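PDB 7EBD: TIR-like domain-containing protein from Prevotella corporis, which belongs to the prokaryotic STING family and holds the ligand C2E between the two subunits of its dimer. Local coordinates for residues Val19-Glu24 / Tyr82-Val87; Glu51-Asp56 / Leu128-Glu133. One frame throughout, in Å; residues are numbered along the deposited sequence.

Contact 1 of 2, residues Val19-Glu24 / Tyr82-Val87. With C2E (9,9'-[(2R,3R,3aS,5S,7aR,9R,10R,10aS,12S,14aR)-3,5,10,12-tetrahydroxy-5,12-dioxidooctahydro-2H,7H-difuro[3,2-d:3',2'-j][1,3,7,9,2,8]tetraoxadiphosphacyclododecine-2,9-diyl]bis(2-amino-1,9-dihydro-6H-purin-6-one)), chain E.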
loop_
_atom_site.group_PDB
_atom_site.type_symbol
_atom_site.label_atom_id
_atom_site.label_comp_id
_atom_site.label_asym_id
_atom_site.label_seq_id
_atom_site.Cartn_x
_atom_site.Cartn_y
_atom_site.Cartn_z
ATOM N N VAL A 19 -4.251 -8.453 -2.098
ATOM C CA VAL A 19 -4.973 -9.450 -2.892
ATOM C C VAL A 19 -4.941 -10.811 -2.209
ATOM O O VAL A 19 -5.969 -11.488 -2.086
ATOM C CB VAL A 19 -4.396 -9.524 -4.316
ATOM C CG1 VAL A 19 -5.087 -10.623 -5.110
ATOM C CG2 VAL A 19 -4.546 -8.188 -5.012
ATOM N N LYS A 20 -3.756 -11.238 -1.768
ATOM C CA LYS A 20 -3.626 -12.544 -1.128
ATOM C C LYS A 20 -4.467 -12.620 0.142
ATOM O O LYS A 20 -5.195 -13.597 0.363
ATOM C CB LYS A 20 -2.152 -12.828 -0.834
ATOM C CG LYS A 20 -1.874 -14.205 -0.260
ATOM C CD LYS A 20 -0.381 -14.496 -0.246
ATOM C CE LYS A 20 0.382 -13.466 0.570
ATOM N NZ LYS A 20 0.184 -13.648 2.035
ATOM N N LEU A 21 -4.390 -11.586 0.981
ATOM C CA LEU A 21 -5.151 -11.578 2.228
ATOM C C LEU A 21 -6.651 -11.541 1.960
ATOM O O LEU A 21 -7.426 -12.221 2.643
ATOM C CB LEU A 21 -4.732 -10.383 3.084
ATOM C CG LEU A 21 -3.231 -10.144 3.263
ATOM C CD1 LEU A 21 -2.982 -8.860 4.045
ATOM C CD2 LEU A 21 -2.569 -11.332 3.945
ATOM N N ALA A 22 -7.077 -10.754 0.968
ATOM C CA ALA A 22 -8.499 -10.680 0.644
ATOM C C ALA A 22 -9.019 -12.014 0.122
ATOM O O ALA A 22 -10.113 -12.451 0.500
ATOM C CB ALA A 22 -8.747 -9.568 -0.376
ATOM N N ALA A 23 -8.247 -12.679 -0.743
ATOM C CA ALA A 23 -8.659 -13.987 -1.240
ATOM C C ALA A 23 -8.727 -15.007 -0.110
ATOM O O ALA A 23 -9.658 -15.823 -0.054
ATOM C CB ALA A 23 -7.700 -14.460 -2.331
ATOM N N GLU A 24 -7.749 -14.977 0.799
ATOM C CA GLU A 24 -7.779 -15.896 1.931
ATOM C C GLU A 24 -8.999 -15.647 2.807
ATOM O O GLU A 24 -9.630 -16.595 3.288
ATOM C CB GLU A 24 -6.494 -15.770 2.748
ATOM C CG GLU A 24 -6.394 -16.780 3.877
ATOM C CD GLU A 24 -5.100 -16.660 4.653
ATOM O OE1 GLU A 24 -5.101 -16.994 5.856
ATOM O OE2 GLU A 24 -4.087 -16.229 4.064
ATOM N N TYR A 82 -4.591 -4.805 11.436
ATOM C CA TYR A 82 -5.827 -4.055 11.277
ATOM C C TYR A 82 -6.619 -4.622 10.109
ATOM O O TYR A 82 -6.037 -5.220 9.196
ATOM C CB TYR A 82 -5.560 -2.556 11.061
ATOM C CG TYR A 82 -4.619 -2.211 9.927
ATOM C CD1 TYR A 82 -3.242 -2.224 10.111
ATOM C CD2 TYR A 82 -5.110 -1.832 8.684
ATOM C CE1 TYR A 82 -2.380 -1.890 9.082
ATOM C CE2 TYR A 82 -4.256 -1.493 7.651
ATOM C CZ TYR A 82 -2.893 -1.525 7.854
ATOM O OH TYR A 82 -2.044 -1.192 6.825
ATOM N N PRO A 83 -7.942 -4.458 10.114
ATOM C CA PRO A 83 -8.766 -5.082 9.072
ATOM C C PRO A 83 -8.508 -4.482 7.697
ATOM O O PRO A 83 -7.955 -3.391 7.547
ATOM C CB PRO A 83 -10.199 -4.802 9.536
ATOM C CG PRO A 83 -10.084 -3.597 10.404
ATOM C CD PRO A 83 -8.767 -3.746 11.107
ATOM N N ILE A 84 -8.924 -5.232 6.683
ATOM C CA ILE A 84 -8.803 -4.812 5.292
ATOM C C ILE A 84 -10.091 -4.109 4.891
ATOM O O ILE A 84 -11.160 -4.723 4.872
ATOM C CB ILE A 84 -8.531 -6.013 4.376
ATOM C CG1 ILE A 84 -7.364 -6.839 4.915
ATOM C CG2 ILE A 84 -8.263 -5.549 2.948
ATOM C CD1 ILE A 84 -7.250 -8.198 4.279
ATOM N N HIS A 85 -9.996 -2.825 4.562
ATOM C CA HIS A 85 -11.165 -2.066 4.151
ATOM C C HIS A 85 -11.387 -2.213 2.652
ATOM O O HIS A 85 -10.440 -2.161 1.861
ATOM C CB HIS A 85 -11.015 -0.594 4.529
ATOM C CG HIS A 85 -11.063 -0.344 6.006
ATOM N ND1 HIS A 85 -12.236 -0.077 6.679
ATOM C CD2 HIS A 85 -10.083 -0.324 6.940
ATOM C CE1 HIS A 85 -11.976 0.098 7.963
ATOM N NE2 HIS A 85 -10.677 -0.047 8.148
ATOM N N ILE A 86 -12.647 -2.407 2.266
ATOM C CA ILE A 86 -13.018 -2.714 0.892
ATOM C C ILE A 86 -14.342 -2.033 0.572
ATOM O O ILE A 86 -15.040 -1.522 1.450
ATOM C CB ILE A 86 -13.149 -4.231 0.659
ATOM C CG1 ILE A 86 -13.990 -4.849 1.778
ATOM C CG2 ILE A 86 -11.780 -4.886 0.569
ATOM C CD1 ILE A 86 -14.798 -6.046 1.360
ATOM N N VAL A 87 -14.685 -2.054 -0.712
ATOM C CA VAL A 87 -16.013 -1.694 -1.189
ATOM C C VAL A 87 -16.613 -2.925 -1.851
ATOM O O VAL A 87 -15.918 -3.661 -2.561
ATOM C CB VAL A 87 -15.977 -0.500 -2.163
ATOM C CG1 VAL A 87 -15.756 0.793 -1.401
ATOM C CG2 VAL A 87 -14.885 -0.695 -3.196
HETATM P P1 C2E E . 1.062 -2.049 1.608
HETATM O O2P C2E E . 0.674 -2.428 3.017
HETATM O O1P C2E E . 2.016 -3.126 1.165
HETATM O "O5'" C2E E . -0.166 -2.145 0.526
HETATM C "C5'" C2E E . 0.167 -2.172 -0.827
HETATM C "C4'" C2E E . -1.095 -1.818 -1.664
HETATM O "O4'" C2E E . -2.018 -2.719 -1.473
HETATM C "C3'" C2E E . -1.713 -0.489 -1.179
HETATM O "O3'" C2E E . -1.174 0.539 -1.867
HETATM C "C2'" C2E E . -3.201 -0.675 -1.525
HETATM O "O2'" C2E E . -3.444 -0.366 -2.968
HETATM C "C1'" C2E E . -3.435 -1.946 -1.319
HETATM N N9 C2E E . -3.977 -2.148 -0.005
HETATM C C8 C2E E . -3.228 -2.455 1.065
HETATM N N7 C2E E . -4.113 -2.550 2.081
HETATM C C5 C2E E . -5.344 -2.306 1.612
HETATM C C6 C2E E . -6.720 -2.274 2.287
HETATM O O6 C2E E . -6.826 -2.494 3.445
HETATM N N1 C2E E . -7.886 -1.976 1.516
HETATM C C2 C2E E . -7.773 -1.705 0.108
HETATM N N2 C2E E . -8.954 -1.402 -0.677
HETATM N N3 C2E E . -6.462 -1.735 -0.536
HETATM C C4 C2E E . -5.257 -2.048 0.276
HETATM P P11 C2E E . -1.424 2.013 -1.136
HETATM O O21 C2E E . -2.862 2.453 -1.001
HETATM O O11 C2E E . -0.782 3.032 -2.047
HETATM O O5A C2E E . -0.535 1.993 0.254
HETATM C C5A C2E E . 0.837 2.077 -0.022
HETATM C C4A C2E E . 1.607 1.914 1.230
HETATM O O4A C2E E . 1.347 2.889 2.058
HETATM C C3A C2E E . 1.155 0.505 2.025
HETATM O O3A C2E E . 1.949 -0.655 1.497
HETATM C C2A C2E E . 1.420 0.696 3.203
HETATM O O2A C2E E . 2.877 0.437 3.482
HETATM C C1A C2E E . 1.113 2.269 3.414
HETATM N N91 C2E E . -0.129 2.437 3.792
HETATM C C81 C2E E . -1.231 2.727 3.075
HETATM N N71 C2E E . -2.260 2.792 3.942
HETATM C C51 C2E E . -1.786 2.550 5.160
HETATM C C61 C2E E . -2.476 2.494 6.521
HETATM O O61 C2E E . -3.639 2.689 6.600
HETATM N N11 C2E E . -1.718 2.206 7.697
HETATM C C21 C2E E . -0.301 1.967 7.596
HETATM N N21 C2E E . 0.470 1.673 8.790
HETATM N N31 C2E E . 0.354 2.022 6.294
HETATM C C41 C2E E . -0.445 2.326 5.072
#
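The side chains of L21 and I84 meet through a single methyl group, while the other branch of the same isoleucine touches the bound C2E. CD1 of I84 ends 3.5 Å from CB of L21 and also lies near the backbone N of A22, so it rests on the helix surface close to the main chain rather than against the leucine tip. It gets there because CG1 stands anti to the carbonyl carbon (chi1 -51°) and the chain stays extended beyond it; CG2, left anti to the backbone N, comes 3.4 Å from O6 of C2E. I84 is thus a hydrophobic spacer between helix 6-28 and one guanine, and F18 of that helix packs on it too. The STING ligand pocket lies here, with strand 84-91 of the mixed sheet presenting its main chain to the ligand. H85 reads the Watson-Crick edge of the guanine through its backbone alone: N1 of C2E donates to H85 O at 2.6 Å, with an angle of 149°, and N2 of C2E gives the same oxygen a weak bond at 3.0 Å. A further weak bond, 3.4 Å long, runs from H85 N to O6 of C2E. The second guanine is met by Y82, whose OH lies 3.5 Å from N11 of C2E; C2E is also hydrogen-bonded to H85 O of the second subunit, consistent with the same pairing on this base. The imidazole of H85 serves the dimer instead, NE2 being hydrogen-bonded to NE2 of H85 of the second subunit and the ring meeting that of Y82 of the second subunit with planes about 15° apart.

Contact 2 of 2, residues Glu51-Asp56 / Leu128-Glu133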
loop_
_atom_site.group_PDB
_atom_site.type_symbol
_atom_site.label_atom_id
_atom_site.label_comp_id
_atom_site.label_asym_id
_atom_site.label_seq_id
_atom_site.Cartn_x
_atom_site.Cartn_y
_atom_site.Cartn_z
ATOM N N GLU A 51 -8.742 3.698 -16.225
ATOM C CA GLU A 51 -8.819 3.855 -17.675
ATOM C C GLU A 51 -7.499 4.373 -18.233
ATOM O O GLU A 51 -6.969 3.837 -19.214
ATOM C CB GLU A 51 -9.966 4.799 -18.035
ATOM C CG GLU A 51 -11.346 4.185 -17.887
ATOM C CD GLU A 51 -12.451 5.164 -18.220
ATOM O OE1 GLU A 51 -12.165 6.180 -18.889
ATOM O OE2 GLU A 51 -13.605 4.921 -17.809
ATOM N N THR A 52 -6.955 5.413 -17.613
ATOM C CA THR A 52 -5.594 5.859 -17.864
ATOM C C THR A 52 -4.979 6.253 -16.531
ATOM O O THR A 52 -5.686 6.576 -15.573
ATOM C CB THR A 52 -5.538 7.034 -18.851
ATOM O OG1 THR A 52 -4.174 7.423 -19.055
ATOM C CG2 THR A 52 -6.325 8.225 -18.317
ATOM N N LEU A 53 -3.651 6.209 -16.466
ATOM C CA LEU A 53 -2.957 6.582 -15.236
ATOM C C LEU A 53 -2.986 8.099 -15.131
ATOM O O LEU A 53 -2.086 8.802 -15.592
ATOM C CB LEU A 53 -1.537 6.032 -15.220
ATOM C CG LEU A 53 -1.474 4.516 -15.044
ATOM C CD1 LEU A 53 -0.037 4.028 -14.936
ATOM C CD2 LEU A 53 -2.281 4.109 -13.816
ATOM N N ASP A 54 -4.051 8.604 -14.513
ATOM C CA ASP A 54 -4.290 10.029 -14.393
ATOM C C ASP A 54 -3.623 10.569 -13.130
ATOM O O ASP A 54 -2.948 9.847 -12.390
ATOM C CB ASP A 54 -5.790 10.318 -14.409
ATOM C CG ASP A 54 -6.574 9.375 -13.522
ATOM O OD1 ASP A 54 -6.418 9.453 -12.286
ATOM O OD2 ASP A 54 -7.346 8.555 -14.062
ATOM N N THR A 55 -3.816 11.866 -12.883
ATOM C CA THR A 55 -3.117 12.531 -11.786
ATOM C C THR A 55 -3.498 11.948 -10.429
ATOM O O THR A 55 -2.654 11.853 -9.531
ATOM C CB THR A 55 -3.406 14.033 -11.817
ATOM O OG1 THR A 55 -4.820 14.252 -11.729
ATOM C CG2 THR A 55 -2.885 14.644 -13.109
ATOM N N ASP A 56 -4.758 11.551 -10.257
ATOM C CA ASP A 56 -5.256 11.103 -8.956
ATOM C C ASP A 56 -6.032 9.800 -9.129
ATOM O O ASP A 56 -7.178 9.810 -9.586
ATOM C CB ASP A 56 -6.123 12.177 -8.309
ATOM C CG ASP A 56 -6.234 12.009 -6.808
ATOM O OD1 ASP A 56 -6.009 10.884 -6.312
ATOM O OD2 ASP A 56 -6.540 13.006 -6.120
ATOM N N LEU A 128 2.626 5.110 -24.522
ATOM C CA LEU A 128 3.139 3.759 -24.730
ATOM C C LEU A 128 3.816 3.219 -23.478
ATOM O O LEU A 128 3.593 2.067 -23.090
ATOM C CB LEU A 128 4.100 3.718 -25.915
ATOM C CG LEU A 128 4.562 2.284 -26.183
ATOM C CD1 LEU A 128 3.498 1.521 -26.951
ATOM C CD2 LEU A 128 5.894 2.251 -26.921
ATOM N N ALA A 129 4.667 4.028 -22.842
ATOM C CA ALA A 129 5.326 3.571 -21.622
ATOM C C ALA A 129 4.311 3.304 -20.518
ATOM O O ALA A 129 4.454 2.348 -19.744
ATOM C CB ALA A 129 6.356 4.599 -21.164
ATOM N N GLU A 130 3.257 4.118 -20.457
ATOM C CA GLU A 130 2.220 3.927 -19.455
ATOM C C GLU A 130 1.468 2.626 -19.699
ATOM O O GLU A 130 1.224 1.853 -18.764
ATOM C CB GLU A 130 1.269 5.121 -19.485
ATOM C CG GLU A 130 0.526 5.394 -18.197
ATOM C CD GLU A 130 -0.169 6.741 -18.221
ATOM O OE1 GLU A 130 0.519 7.769 -18.056
ATOM O OE2 GLU A 130 -1.405 6.775 -18.406
ATOM N N ASP A 131 1.105 2.366 -20.958
ATOM C CA ASP A 131 0.418 1.126 -21.297
ATOM C C ASP A 131 1.304 -0.087 -21.043
ATOM O O ASP A 131 0.819 -1.134 -20.602
ATOM C CB ASP A 131 -0.031 1.160 -22.757
ATOM C CG ASP A 131 -1.186 2.112 -22.988
ATOM O OD1 ASP A 131 -1.716 2.659 -21.995
ATOM O OD2 ASP A 131 -1.568 2.314 -24.160
ATOM N N ASN A 132 2.605 0.032 -21.316
ATOM C CA ASN A 132 3.520 -1.073 -21.046
ATOM C C ASN A 132 3.611 -1.359 -19.553
ATOM O O ASN A 132 3.579 -2.523 -19.134
ATOM C CB ASN A 132 4.903 -0.769 -21.621
ATOM C CG ASN A 132 4.910 -0.742 -23.137
ATOM O OD1 ASN A 132 4.018 -1.294 -23.784
ATOM N ND2 ASN A 132 5.921 -0.101 -23.713
ATOM N N GLU A 133 3.726 -0.309 -18.734
ATOM C CA GLU A 133 3.748 -0.506 -17.287
ATOM C C GLU A 133 2.448 -1.133 -16.797
ATOM O O GLU A 133 2.466 -2.028 -15.946
ATOM C CB GLU A 133 4.015 0.819 -16.573
ATOM C CG GLU A 133 5.470 1.259 -16.617
ATOM C CD GLU A 133 6.375 0.371 -15.782
ATOM O OE1 GLU A 133 6.524 0.641 -14.572
ATOM O OE2 GLU A 133 6.938 -0.599 -16.334
#
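A chi1 of -155° swings CG of E130 away from its own amide, and with the chain extended beyond CG the residue reaches out from its helix and delivers its carboxylate to the loop residues T52 and L53. T52 answers with a chi1 of -180°, which places OG1 opposite its backbone N and turns the hydroxyl to the acid. OG1 of T52 donates to OE2 of E130 over 2.9 Å, approaching nearly head-on to the carboxylate C-O bond. The same oxygen takes a second, weak bond from the amide N of L53 at 3.0 Å, where the angle of 134° leaves the N-H poorly aligned. Two donors from successive residues therefore grip one carboxylate oxygen of a buried glutamate, and OE1 has a weak, long ion pair with K122; this polar setting would be expected to favour the ionised acid. L53 lies alongside the glutamate and runs the opposite way, its CB 3.4 Å from CD of E130 and its CD1 3.6 Å from CG of E130, so the aliphatic stem of the acid is packed while its end is hydrogen-bonded. L53 is also the centre of an inverse gamma turn, which bends the loop where it meets the helix. At the end of the turn, D54 is hydrogen-bonded through OD2 to OG of S60, and further on D56 occupies the N-cap position of helix 57-67. The loop thus joins strand 42-47 to helix 57-67 while resting on helix 124-146; helix 104-111 completes the site, with I107 and D108 touching L53 and I111 touching E130.

Overall arrangement
Contacts 1 and 2 lie on opposite sides of the chain's centre, with their own centres 25 Å apart and nearest atoms about 14 Å apart, and their segments alternate along the sequence. Contact 1 forms part of the wall of the C2E pocket; contact 2 is more distant, the side chain of L53 being about 12 Å from a bound C2E. Helix 6-28 connects the two regions: it carries L21 at contact 1, while S7 near its start is hydrogen-bonded to E133 of segment 128-133. The dimer adds a second connection, since L21 of contact 1 packs on K58 of the second subunit, a residue that in each chain lies just beyond segment 51-56.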